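Local coordinates for nine-heme cytochrome C (Desulfovibrio desulfuricans, PDB 1OFW), which carries nine covalently attached c-type hemes and may form part of a transmembrane redox complex passing electrons to the cytoplasm for sulfate reduction, at residues A[83-88]-A[94-99]; A[184-189]-A[261-266]; A[202-207]-A[272-277]. One frame throughout, in Å; residues are numbered along the deposited sequence. Where two conformers were deposited one is given.

Contact 1 (A[83-88]-A[94-99]); sequences TNIAKR and PVSCVS. With HEC (heme c), chain D.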
loop_
_atom_site.group_PDB
_atom_site.type_symbol
_atom_site.label_atom_id
_atom_site.label_comp_id
_atom_site.label_asym_id
_atom_site.label_seq_id
_atom_site.Cartn_x
_atom_site.Cartn_y
_atom_site.Cartn_z
ATOM N N THR A 83 -7.372 -3.220 -10.233
ATOM C CA THR A 83 -6.112 -2.567 -10.545
ATOM C C THR A 83 -5.847 -2.423 -12.027
ATOM O O THR A 83 -4.909 -1.723 -12.416
ATOM C CB THR A 83 -4.914 -3.328 -9.937
ATOM O OG1 THR A 83 -4.976 -4.673 -10.384
ATOM C CG2 THR A 83 -5.037 -3.293 -8.423
ATOM N N ASN A 84 -6.622 -3.060 -12.867
ATOM C CA ASN A 84 -6.399 -2.947 -14.306
ATOM C C ASN A 84 -7.609 -2.293 -14.966
ATOM O O ASN A 84 -8.358 -2.902 -15.713
ATOM C CB ASN A 84 -6.126 -4.348 -14.871
ATOM C CG ASN A 84 -7.233 -5.344 -14.607
ATOM O OD1 ASN A 84 -8.000 -5.216 -13.653
ATOM N ND2 ASN A 84 -7.330 -6.376 -15.445
ATOM N N ILE A 85 -7.824 -1.029 -14.640
ATOM C CA ILE A 85 -8.944 -0.236 -15.108
ATOM C C ILE A 85 -8.581 0.432 -16.435
ATOM O O ILE A 85 -7.628 1.219 -16.520
ATOM C CB ILE A 85 -9.312 0.850 -14.076
ATOM C CG1 ILE A 85 -9.592 0.253 -12.695
ATOM C CG2 ILE A 85 -10.496 1.674 -14.564
ATOM C CD1 ILE A 85 -9.632 1.269 -11.570
ATOM N N ALA A 86 -9.355 0.088 -17.467
ATOM C CA ALA A 86 -9.032 0.657 -18.783
ATOM C C ALA A 86 -9.227 2.150 -18.816
ATOM O O ALA A 86 -10.187 2.705 -18.317
ATOM C CB ALA A 86 -9.910 0.008 -19.838
ATOM N N LYS A 87 -8.340 2.869 -19.485
ATOM C CA LYS A 87 -8.649 4.250 -19.803
ATOM C C LYS A 87 -9.845 4.365 -20.745
ATOM O O LYS A 87 -9.878 3.665 -21.765
ATOM C CB LYS A 87 -7.406 4.879 -20.452
ATOM C CG LYS A 87 -7.571 6.360 -20.722
ATOM C CD LYS A 87 -6.768 7.258 -19.805
ATOM C CE LYS A 87 -5.872 8.209 -20.589
ATOM N NZ LYS A 87 -6.542 8.863 -21.739
ATOM N N ARG A 88 -10.810 5.204 -20.430
ATOM C CA ARG A 88 -12.037 5.587 -21.050
ATOM C C ARG A 88 -11.707 6.646 -22.121
ATOM O O ARG A 88 -11.055 7.633 -21.781
ATOM C CB ARG A 88 -13.062 6.141 -20.052
ATOM C CG ARG A 88 -13.987 5.084 -19.464
ATOM C CD ARG A 88 -13.240 3.875 -18.910
ATOM N NE ARG A 88 -14.182 2.960 -18.281
ATOM C CZ ARG A 88 -13.880 1.881 -17.567
ATOM N NH1 ARG A 88 -12.644 1.522 -17.344
ATOM N NH2 ARG A 88 -14.869 1.160 -17.064
ATOM N N PRO A 94 -12.885 5.675 -14.103
ATOM C CA PRO A 94 -13.049 5.398 -12.661
ATOM C C PRO A 94 -11.721 5.034 -12.006
ATOM O O PRO A 94 -10.742 4.607 -12.599
ATOM C CB PRO A 94 -14.007 4.213 -12.619
ATOM C CG PRO A 94 -14.733 4.276 -13.926
ATOM C CD PRO A 94 -13.695 4.740 -14.887
ATOM N N VAL A 95 -11.764 5.263 -10.686
ATOM C CA VAL A 95 -10.718 4.775 -9.790
ATOM C C VAL A 95 -11.377 3.832 -8.793
ATOM O O VAL A 95 -12.534 3.898 -8.410
ATOM C CB VAL A 95 -10.021 5.912 -9.029
ATOM C CG1 VAL A 95 -9.374 6.889 -10.029
ATOM C CG2 VAL A 95 -10.995 6.671 -8.144
ATOM N N SER A 96 -10.653 2.878 -8.274
ATOM C CA SER A 96 -10.885 2.113 -7.079
ATOM C C SER A 96 -9.940 2.515 -5.930
ATOM O O SER A 96 -8.990 3.269 -6.166
ATOM C CB SER A 96 -10.784 0.615 -7.346
ATOM O OG SER A 96 -9.415 0.325 -7.481
ATOM N N CYS A 97 -10.223 2.037 -4.729
ATOM C CA CYS A 97 -9.377 2.339 -3.574
ATOM C C CYS A 97 -7.953 1.869 -3.861
ATOM O O CYS A 97 -6.990 2.610 -3.689
ATOM C CB CYS A 97 -9.881 1.653 -2.333
ATOM S SG CYS A 97 -11.635 1.691 -1.914
ATOM N N VAL A 98 -7.858 0.621 -4.332
ATOM C CA VAL A 98 -6.535 0.041 -4.563
ATOM C C VAL A 98 -5.783 0.691 -5.676
ATOM O O VAL A 98 -4.573 0.962 -5.602
ATOM C CB VAL A 98 -6.687 -1.474 -4.797
ATOM C CG1 VAL A 98 -5.356 -2.110 -5.180
ATOM C CG2 VAL A 98 -7.246 -2.122 -3.556
ATOM N N SER A 99 -6.302 1.047 -6.817
ATOM C CA SER A 99 -5.737 1.617 -8.002
ATOM C C SER A 99 -5.273 3.028 -7.679
ATOM O O SER A 99 -4.163 3.320 -8.129
ATOM C CB SER A 99 -6.675 1.615 -9.201
ATOM O OG SER A 99 -7.467 2.786 -9.176
HETATM FE FE HEC D . -18.605 3.073 -10.629
HETATM C CHA HEC D . -17.356 1.538 -13.405
HETATM C CHB HEC D . -15.688 2.502 -8.954
HETATM C CHC HEC D . -19.792 4.879 -7.986
HETATM C CHD HEC D . -21.659 3.230 -12.112
HETATM N NA HEC D . -16.889 2.196 -11.088
HETATM C C1A HEC D . -16.525 1.621 -12.311
HETATM C C2A HEC D . -15.158 1.150 -12.237
HETATM C C3A HEC D . -14.725 1.368 -10.964
HETATM C C4A HEC D . -15.781 2.051 -10.257
HETATM C CMA HEC D . -13.345 1.046 -10.386
HETATM C CAA HEC D . -14.321 0.578 -13.387
HETATM C CBA HEC D . -14.395 -0.963 -13.415
HETATM C CGA HEC D . -13.593 -1.533 -14.590
HETATM O O1A HEC D . -13.250 -0.777 -15.538
HETATM O O2A HEC D . -13.298 -2.744 -14.503
HETATM N NB HEC D . -17.899 3.637 -8.872
HETATM C C1B HEC D . -16.668 3.264 -8.347
HETATM C C2B HEC D . -16.512 3.869 -7.022
HETATM C C3B HEC D . -17.642 4.523 -6.735
HETATM C C4B HEC D . -18.522 4.369 -7.895
HETATM C CMB HEC D . -15.221 3.729 -6.192
HETATM C CAB HEC D . -18.033 5.333 -5.499
HETATM C CBB HEC D . -16.950 6.386 -5.192
HETATM N NC HEC D . -20.348 3.961 -10.195
HETATM C C1C HEC D . -20.678 4.606 -9.019
HETATM C C2C HEC D . -22.088 4.971 -8.997
HETATM C C3C HEC D . -22.618 4.488 -10.145
HETATM C C4C HEC D . -21.546 3.866 -10.889
HETATM C CMC HEC D . -22.749 5.710 -7.819
HETATM C CAC HEC D . -24.099 4.462 -10.598
HETATM C CBC HEC D . -24.745 5.854 -10.660
HETATM N ND HEC D . -19.319 2.641 -12.449
HETATM C C1D HEC D . -20.620 2.787 -12.869
HETATM C C2D HEC D . -20.707 2.416 -14.270
HETATM C C3D HEC D . -19.495 2.010 -14.661
HETATM C C4D HEC D . -18.633 2.035 -13.486
HETATM C CMD HEC D . -22.023 2.544 -15.058
HETATM C CAD HEC D . -18.984 1.621 -16.075
HETATM C CBD HEC D . -18.472 2.936 -16.719
HETATM C CGD HEC D . -17.632 2.763 -17.964
HETATM O O1D HEC D . -17.099 3.790 -18.466
HETATM O O2D HEC D . -17.524 1.597 -18.393
#

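Contact 2 (A[184-189]-A[261-266]); sequences DALADK and AAYHLQ. With HEC (heme c), chain K.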
loop_
_atom_site.group_PDB
_atom_site.type_symbol
_atom_site.label_atom_id
_atom_site.label_comp_id
_atom_site.label_asym_id
_atom_site.label_seq_id
_atom_site.Cartn_x
_atom_site.Cartn_y
_atom_site.Cartn_z
ATOM N N ASP A 184 30.876 -7.836 -0.028
ATOM C CA ASP A 184 32.083 -8.391 -0.610
ATOM C C ASP A 184 31.902 -9.837 -1.082
ATOM O O ASP A 184 32.941 -10.408 -1.418
ATOM C CB ASP A 184 33.252 -8.280 0.370
ATOM C CG ASP A 184 33.007 -8.977 1.677
ATOM O OD1 ASP A 184 31.998 -9.674 1.838
ATOM O OD2 ASP A 184 33.857 -8.793 2.592
ATOM N N ALA A 185 30.696 -10.350 -1.174
ATOM C CA ALA A 185 30.427 -11.743 -1.521
ATOM C C ALA A 185 31.120 -12.144 -2.823
ATOM O O ALA A 185 31.579 -13.282 -2.978
ATOM C CB ALA A 185 28.931 -11.981 -1.642
ATOM N N LEU A 186 31.177 -11.198 -3.762
ATOM C CA LEU A 186 31.613 -11.466 -5.129
ATOM C C LEU A 186 32.935 -10.806 -5.455
ATOM O O LEU A 186 33.330 -10.904 -6.638
ATOM C CB LEU A 186 30.534 -10.962 -6.110
ATOM C CG LEU A 186 29.138 -11.573 -5.936
ATOM C CD1 LEU A 186 28.105 -10.855 -6.783
ATOM C CD2 LEU A 186 29.163 -13.061 -6.231
ATOM N N ALA A 187 33.619 -10.178 -4.528
ATOM C CA ALA A 187 34.666 -9.222 -4.872
ATOM C C ALA A 187 35.758 -9.855 -5.723
ATOM O O ALA A 187 36.282 -10.901 -5.378
ATOM C CB ALA A 187 35.271 -8.567 -3.645
ATOM N N ASP A 188 36.063 -9.223 -6.829
ATOM C CA ASP A 188 37.002 -9.753 -7.830
ATOM C C ASP A 188 37.475 -8.607 -8.705
ATOM O O ASP A 188 38.561 -8.087 -8.487
ATOM C CB ASP A 188 36.384 -10.861 -8.653
ATOM C CG ASP A 188 37.275 -11.380 -9.775
ATOM O OD1 ASP A 188 38.432 -10.934 -9.917
ATOM O OD2 ASP A 188 36.764 -12.203 -10.551
ATOM N N LYS A 189 36.667 -8.199 -9.682
ATOM C CA LYS A 189 37.062 -7.108 -10.554
ATOM C C LYS A 189 37.009 -5.751 -9.856
ATOM O O LYS A 189 37.717 -4.806 -10.237
ATOM C CB LYS A 189 36.192 -7.089 -11.797
ATOM C CG LYS A 189 36.257 -8.332 -12.668
ATOM C CD LYS A 189 35.338 -8.186 -13.855
ATOM C CE LYS A 189 35.307 -9.411 -14.749
ATOM N NZ LYS A 189 36.437 -10.345 -14.506
ATOM N N ALA A 261 23.469 -10.000 -10.453
ATOM C CA ALA A 261 22.331 -9.375 -11.085
ATOM C C ALA A 261 21.304 -8.988 -10.011
ATOM O O ALA A 261 20.586 -8.000 -10.148
ATOM C CB ALA A 261 21.702 -10.284 -12.155
ATOM N N ALA A 262 21.204 -9.772 -8.954
ATOM C CA ALA A 262 20.294 -9.444 -7.856
ATOM C C ALA A 262 20.666 -8.092 -7.239
ATOM O O ALA A 262 19.800 -7.223 -7.057
ATOM C CB ALA A 262 20.292 -10.560 -6.836
ATOM N N TYR A 263 21.953 -7.879 -6.918
ATOM C CA TYR A 263 22.376 -6.590 -6.409
ATOM C C TYR A 263 22.111 -5.499 -7.422
ATOM O O TYR A 263 21.525 -4.453 -7.132
ATOM C CB TYR A 263 23.862 -6.607 -6.072
ATOM C CG TYR A 263 24.289 -7.413 -4.866
ATOM C CD1 TYR A 263 25.300 -8.346 -4.991
ATOM C CD2 TYR A 263 23.729 -7.264 -3.605
ATOM C CE1 TYR A 263 25.737 -9.098 -3.922
ATOM C CE2 TYR A 263 24.152 -8.018 -2.521
ATOM C CZ TYR A 263 25.159 -8.947 -2.677
ATOM O OH TYR A 263 25.620 -9.724 -1.614
ATOM N N HIS A 264 22.538 -5.745 -8.668
ATOM C CA HIS A 264 22.369 -4.665 -9.654
ATOM C C HIS A 264 20.936 -4.274 -9.864
ATOM O O HIS A 264 20.545 -3.120 -9.925
ATOM C CB HIS A 264 23.044 -5.101 -10.953
ATOM C CG HIS A 264 24.529 -4.980 -10.932
ATOM N ND1 HIS A 264 25.301 -5.569 -11.923
ATOM C CD2 HIS A 264 25.372 -4.328 -10.115
ATOM C CE1 HIS A 264 26.567 -5.284 -11.655
ATOM N NE2 HIS A 264 26.669 -4.539 -10.569
ATOM N N LEU A 265 20.072 -5.295 -10.035
ATOM C CA LEU A 265 18.670 -4.988 -10.307
ATOM C C LEU A 265 17.980 -4.328 -9.139
ATOM O O LEU A 265 17.137 -3.454 -9.336
ATOM C CB LEU A 265 17.920 -6.299 -10.637
ATOM C CG LEU A 265 18.271 -6.900 -11.997
ATOM C CD1 LEU A 265 17.728 -8.334 -12.070
ATOM C CD2 LEU A 265 17.729 -6.014 -13.101
ATOM N N GLN A 266 18.314 -4.709 -7.914
ATOM C CA GLN A 266 17.679 -4.070 -6.770
ATOM C C GLN A 266 18.210 -2.664 -6.547
ATOM O O GLN A 266 17.413 -1.717 -6.455
ATOM C CB GLN A 266 17.907 -4.866 -5.473
ATOM C CG GLN A 266 16.950 -4.495 -4.357
ATOM C CD GLN A 266 16.974 -5.476 -3.173
ATOM O OE1 GLN A 266 16.152 -6.395 -3.081
ATOM N NE2 GLN A 266 17.898 -5.185 -2.341
HETATM FE FE HEC K . 28.326 -3.672 -9.838
HETATM C CHA HEC K . 29.095 -6.460 -8.078
HETATM C CHB HEC K . 30.100 -4.881 -12.567
HETATM C CHC HEC K . 27.545 -0.858 -11.664
HETATM C CHD HEC K . 26.552 -2.474 -7.222
HETATM N NA HEC K . 29.327 -5.333 -10.268
HETATM C C1A HEC K . 29.585 -6.368 -9.362
HETATM C C2A HEC K . 30.463 -7.347 -9.969
HETATM C C3A HEC K . 30.783 -6.880 -11.186
HETATM C C4A HEC K . 30.056 -5.650 -11.407
HETATM C CMA HEC K . 31.769 -7.481 -12.196
HETATM C CAA HEC K . 30.947 -8.654 -9.307
HETATM C CBA HEC K . 31.958 -8.320 -8.183
HETATM C CGA HEC K . 33.378 -8.069 -8.627
HETATM O O1A HEC K . 33.776 -8.586 -9.693
HETATM O O2A HEC K . 34.052 -7.344 -7.865
HETATM N NB HEC K . 28.801 -2.989 -11.656
HETATM C C1B HEC K . 29.550 -3.623 -12.635
HETATM C C2B HEC K . 29.683 -2.732 -13.792
HETATM C C3B HEC K . 28.962 -1.635 -13.537
HETATM C C4B HEC K . 28.371 -1.809 -12.230
HETATM C CMB HEC K . 30.530 -3.075 -15.027
HETATM C CAB HEC K . 28.744 -0.394 -14.404
HETATM C CBB HEC K . 27.856 -0.794 -15.626
HETATM N NC HEC K . 27.310 -1.984 -9.530
HETATM C C1C HEC K . 27.072 -0.918 -10.367
HETATM C C2C HEC K . 26.341 0.108 -9.670
HETATM C C3C HEC K . 26.116 -0.332 -8.401
HETATM C C4C HEC K . 26.677 -1.673 -8.331
HETATM C CMC HEC K . 25.951 1.473 -10.246
HETATM C CAC HEC K . 25.496 0.425 -7.240
HETATM C CBC HEC K . 24.126 1.088 -7.524
HETATM N ND HEC K . 27.790 -4.376 -8.065
HETATM C C1D HEC K . 27.119 -3.707 -7.055
HETATM C C2D HEC K . 27.128 -4.500 -5.849
HETATM C C3D HEC K . 27.861 -5.589 -6.081
HETATM C C4D HEC K . 28.287 -5.532 -7.461
HETATM C CMD HEC K . 26.384 -4.074 -4.560
HETATM C CAD HEC K . 28.287 -6.745 -5.133
HETATM C CBD HEC K . 29.778 -6.458 -4.718
HETATM C CGD HEC K . 30.471 -7.702 -4.143
HETATM O O1D HEC K . 31.752 -7.722 -4.211
HETATM O O2D HEC K . 29.759 -8.592 -3.652
#

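Contact 3 (A[202-207]-A[272-277]); sequences TSLMER and KGMDVA. With HEC (heme c), chain J.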
loop_
_atom_site.group_PDB
_atom_site.type_symbol
_atom_site.label_atom_id
_atom_site.label_comp_id
_atom_site.label_asym_id
_atom_site.label_seq_id
_atom_site.Cartn_x
_atom_site.Cartn_y
_atom_site.Cartn_z
ATOM N N THR A 202 17.507 5.804 6.453
ATOM C CA THR A 202 17.153 7.060 7.108
ATOM C C THR A 202 16.621 8.054 6.093
ATOM O O THR A 202 15.576 8.654 6.367
ATOM C CB THR A 202 18.372 7.615 7.852
ATOM O OG1 THR A 202 18.741 6.705 8.861
ATOM C CG2 THR A 202 18.032 8.916 8.576
ATOM N N SER A 203 17.231 8.230 4.953
ATOM C CA SER A 203 16.824 9.132 3.899
ATOM C C SER A 203 15.454 8.772 3.341
ATOM O O SER A 203 14.594 9.616 3.115
ATOM C CB SER A 203 17.857 9.058 2.783
ATOM O OG SER A 203 17.535 9.947 1.711
ATOM N N LEU A 204 15.262 7.467 3.112
ATOM C CA LEU A 204 14.009 6.980 2.554
ATOM C C LEU A 204 12.863 7.205 3.532
ATOM O O LEU A 204 11.776 7.617 3.122
ATOM C CB LEU A 204 14.131 5.494 2.169
ATOM C CG LEU A 204 15.080 5.250 0.982
ATOM C CD1 LEU A 204 15.526 3.815 0.903
ATOM C CD2 LEU A 204 14.459 5.696 -0.352
ATOM N N MET A 205 13.080 6.962 4.802
ATOM C CA MET A 205 12.058 7.180 5.828
ATOM C C MET A 205 11.762 8.656 6.043
ATOM O O MET A 205 10.619 9.061 6.306
ATOM C CB MET A 205 12.544 6.572 7.151
ATOM C CG MET A 205 12.458 5.065 7.167
ATOM S SD MET A 205 13.150 4.261 8.610
ATOM C CE MET A 205 11.994 4.836 9.853
ATOM N N GLU A 206 12.779 9.520 5.955
ATOM C CA GLU A 206 12.557 10.947 6.246
ATOM C C GLU A 206 11.554 11.547 5.275
ATOM O O GLU A 206 10.716 12.361 5.680
ATOM C CB GLU A 206 13.905 11.675 6.211
ATOM C CG GLU A 206 13.799 13.199 6.118
ATOM C CD GLU A 206 13.395 13.774 7.465
ATOM O OE1 GLU A 206 13.517 13.020 8.452
ATOM O OE2 GLU A 206 12.966 14.948 7.502
ATOM N N ARG A 207 11.623 11.154 4.013
ATOM C CA ARG A 207 10.810 11.715 2.955
ATOM C C ARG A 207 9.324 11.306 3.048
ATOM O O ARG A 207 8.491 11.926 2.349
ATOM C CB ARG A 207 11.298 11.293 1.581
ATOM C CG ARG A 207 12.278 12.242 0.910
ATOM C CD ARG A 207 12.713 11.649 -0.458
ATOM N NE ARG A 207 13.725 10.664 -0.122
ATOM C CZ ARG A 207 14.998 10.588 -0.442
ATOM N NH1 ARG A 207 15.643 11.446 -1.213
ATOM N NH2 ARG A 207 15.655 9.544 0.054
ATOM N N LYS A 272 16.683 4.114 -10.317
ATOM C CA LYS A 272 15.928 4.560 -11.481
ATOM C C LYS A 272 14.530 4.991 -11.063
ATOM O O LYS A 272 14.051 6.039 -11.508
ATOM C CB LYS A 272 15.906 3.459 -12.522
ATOM C CG LYS A 272 15.188 3.834 -13.820
ATOM C CD LYS A 272 14.732 2.593 -14.582
ATOM C CE LYS A 272 13.457 2.914 -15.378
ATOM N NZ LYS A 272 13.745 3.316 -16.781
ATOM N N GLY A 273 13.842 4.242 -10.211
ATOM C CA GLY A 273 12.494 4.627 -9.826
ATOM C C GLY A 273 12.381 5.974 -9.161
ATOM O O GLY A 273 11.346 6.634 -9.312
ATOM N N MET A 274 13.406 6.424 -8.445
ATOM C CA MET A 274 13.237 7.741 -7.803
ATOM C C MET A 274 14.219 8.738 -8.380
ATOM O O MET A 274 14.507 9.764 -7.773
ATOM C CB MET A 274 13.195 7.556 -6.282
ATOM C CG MET A 274 14.409 6.987 -5.596
ATOM S SD MET A 274 14.145 6.717 -3.837
ATOM C CE MET A 274 13.891 8.361 -3.163
ATOM N N ASP A 275 14.722 8.499 -9.590
ATOM C CA ASP A 275 15.497 9.410 -10.375
ATOM C C ASP A 275 16.750 9.909 -9.661
ATOM O O ASP A 275 17.026 11.118 -9.643
ATOM C CB ASP A 275 14.632 10.657 -10.682
ATOM C CG ASP A 275 13.218 10.281 -11.116
ATOM O OD1 ASP A 275 13.130 9.708 -12.231
ATOM O OD2 ASP A 275 12.239 10.547 -10.365
ATOM N N VAL A 276 17.502 8.956 -9.122
ATOM C CA VAL A 276 18.736 9.277 -8.387
ATOM C C VAL A 276 19.793 9.698 -9.386
ATOM O O VAL A 276 20.074 9.077 -10.405
ATOM C CB VAL A 276 19.194 8.083 -7.560
ATOM C CG1 VAL A 276 20.623 8.283 -7.007
ATOM C CG2 VAL A 276 18.255 7.809 -6.408
ATOM N N ALA A 277 20.395 10.846 -9.114
ATOM C CA ALA A 277 21.307 11.421 -10.074
ATOM C C ALA A 277 22.686 10.787 -10.088
ATOM O O ALA A 277 23.315 10.716 -11.133
ATOM C CB ALA A 277 21.513 12.900 -9.759
HETATM FE FE HEC J . 21.358 3.892 -3.308
HETATM C CHA HEC J . 22.357 7.129 -3.429
HETATM C CHB HEC J . 24.605 2.859 -3.664
HETATM C CHC HEC J . 20.354 0.649 -3.170
HETATM C CHD HEC J . 18.091 4.913 -2.938
HETATM N NA HEC J . 23.129 4.796 -3.513
HETATM C C1A HEC J . 23.349 6.173 -3.530
HETATM C C2A HEC J . 24.763 6.434 -3.666
HETATM C C3A HEC J . 25.383 5.249 -3.755
HETATM C C4A HEC J . 24.373 4.221 -3.639
HETATM C CMA HEC J . 26.865 4.897 -3.954
HETATM C CAA HEC J . 25.362 7.845 -3.675
HETATM C CBA HEC J . 25.795 8.278 -2.267
HETATM C CGA HEC J . 25.315 7.551 -1.040
HETATM O O1A HEC J . 24.306 8.066 -0.490
HETATM O O2A HEC J . 25.885 6.524 -0.562
HETATM N NB HEC J . 22.276 2.137 -3.460
HETATM C C1B HEC J . 23.646 1.884 -3.557
HETATM C C2B HEC J . 23.887 0.457 -3.550
HETATM C C3B HEC J . 22.697 -0.168 -3.410
HETATM C C4B HEC J . 21.699 0.883 -3.346
HETATM C CMB HEC J . 25.284 -0.146 -3.689
HETATM C CAB HEC J . 22.371 -1.653 -3.343
HETATM C CBB HEC J . 23.270 -2.456 -2.375
HETATM N NC HEC J . 19.577 2.998 -3.148
HETATM C C1C HEC J . 19.387 1.633 -3.105
HETATM C C2C HEC J . 17.961 1.310 -3.022
HETATM C C3C HEC J . 17.341 2.494 -2.907
HETATM C C4C HEC J . 18.325 3.545 -2.992
HETATM C CMC HEC J . 17.431 -0.131 -3.110
HETATM C CAC HEC J . 15.841 2.856 -2.799
HETATM C CBC HEC J . 14.967 1.811 -2.110
HETATM N ND HEC J . 20.427 5.658 -3.185
HETATM C C1D HEC J . 19.066 5.879 -3.025
HETATM C C2D HEC J . 18.807 7.307 -2.990
HETATM C C3D HEC J . 19.991 7.929 -3.149
HETATM C C4D HEC J . 21.010 6.917 -3.248
HETATM C CMD HEC J . 17.412 7.940 -2.833
HETATM C CAD HEC J . 20.178 9.459 -3.238
HETATM C CBD HEC J . 20.698 9.961 -1.878
HETATM C CGD HEC J . 19.544 10.249 -0.939
HETATM O O1D HEC J . 19.369 9.472 0.027
HETATM O O2D HEC J . 18.832 11.239 -1.213
#

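Contact 1 (A[83-88]-A[94-99])
P94 sits between R88 and a heme c. Its CD lies 3.8 Å above the guanidinium plane of R88, over the centre of the group, while its CB rests on the porphyrin, 3.3 Å from heme C2A. The arginine is bent at chi2 (50°), which brings its head round to the heme propionates. NE donates to O1D and NH2 to O2D of one carboxylate, and NH1 and NH2 both donate to O1A of the other. NH1 also reaches back to A86 O (2.9 Å), nearly in the guanidinium plane, so the flat group is pinned round its edge while P94 covers one face. The carbonyl of P94 meets I85, whose CG2 comes within 3.5 Å of P94 O. The other branch of I85 runs on past V95 CA to S96 N. S96 is the N-cap of helix 97-107 and forms a capping box with S99: S99 N donates to S96 OG at 3.3 Å (167°), and the return bond from S96 N to S99 OG is weak. S96 OG is also hydrogen-bonded to A82 O. This start of the helix carries C97, covalently attached to a second heme. V98 turns CG1 anti to its backbone N (chi1 174°), and there it meets T83 CG2 at a tight 3.5 Å. S99 closes the row, with I85 CD1 lying 3.6 Å from its OG.

Contact 2 (A[184-189]-A[261-266])
L186 and Y263 are joined more through a heme c than through each other: they touch lightly, with L186 CD1 arriving at the edge of the tyrosine ring, near its plane, 4.1 Å from CE1. Next to it A185 CB stands 4.0 Å from Y263 OH. The two segments bury just 95 Å² between them, and a heme propionate lies alongside. Y263 has CG anti to its carbonyl carbon (chi1 -71°), which carries the ring off helix 259-273 and over to the root of that propionate, with CD1 3.4 Å from heme CAD. The phenol oxygen itself is hydrogen-bonded to a propionate of another heme, so this one side chain touches two cofactors. The loop 184-189 holds its heme by main-chain N-H groups. A type I turn from D184 to A187 presents L186 N to O2D at 3.0 Å (154°). Further along, D188 N donates to O2A and K189 N to O1A, each at 2.9 Å, gripping both oxygens of the second carboxylate; Y190 N is hydrogen-bonded to the heme as well. Main-chain donors of this kind would be expected to help stabilise the negative charge of the propionates. One residue beyond Y263, H264 NE2 binds the heme iron at 2.0 Å, with H288 as the other axial ligand, the bis-histidine coordination characteristic of class III cytochromes c.

Contact 3 (A[202-207]-A[272-277])
Over the centre of one face of the R207 guanidinium lies the methyl of M274, with CE 3.7 Å above the plane. At the edge, in plane, are L204 CA and heme propionate oxygen O2D, which accepts from R207 NH1 at 3.2 Å (163°). The arginine and the methionine come from opposite directions, R207 from segment 202-207 and M274 from just past helix 259-273. M274 places CG between its backbone N and carbonyl carbon (chi1 62°) and then bends at chi3, so the thioether reaches across the heme margin and its methyl turns onto the arginine. On the way SD meets L204 CD2 at 3.6 Å, and CE also touches the heme methyl CMD at 3.6 Å. The other branch of L204, CD1, packs against the heme's CAC-CBC arm, 3.7 Å from CBC. After M274 the helix is closed by a Schellman motif with D275, at positive phi, as the C-prime residue. Beyond it V276 CG2 lies over the pyrrole, 3.5 Å from heme C2D. S203 OG approaches the second propionate oxygen, O1D, but is modelled too close for that contact to be more than doubtful. Through its bond to O2D, R207 probably offsets part of the propionate's negative charge, while the M274 methyl covers one face of the guanidinium with an apolar group.

How the contacts relate
All three contacts pack protein round the propionate side of a heme c, each a different one. Contact 1 belongs to the first class III cytochrome c region; contacts 2 and 3 belong to the second. Contact 1 therefore stands apart, its centre about 38 Å from that of contact 2 and about 27 Å from that of contact 3. Contacts 2 and 3 share helix 259-273: H264 of residues 261-266 ligates one heme iron, while M274 and V276 of residues 272-277 pack on another heme. Their nearest atoms are about 7 Å apart, and in sequence the first segment of contact 3 falls between the two of contact 2. The means of holding carboxylates differ: arginine side chains in contacts 1 and 3, loop N-H groups in contact 2.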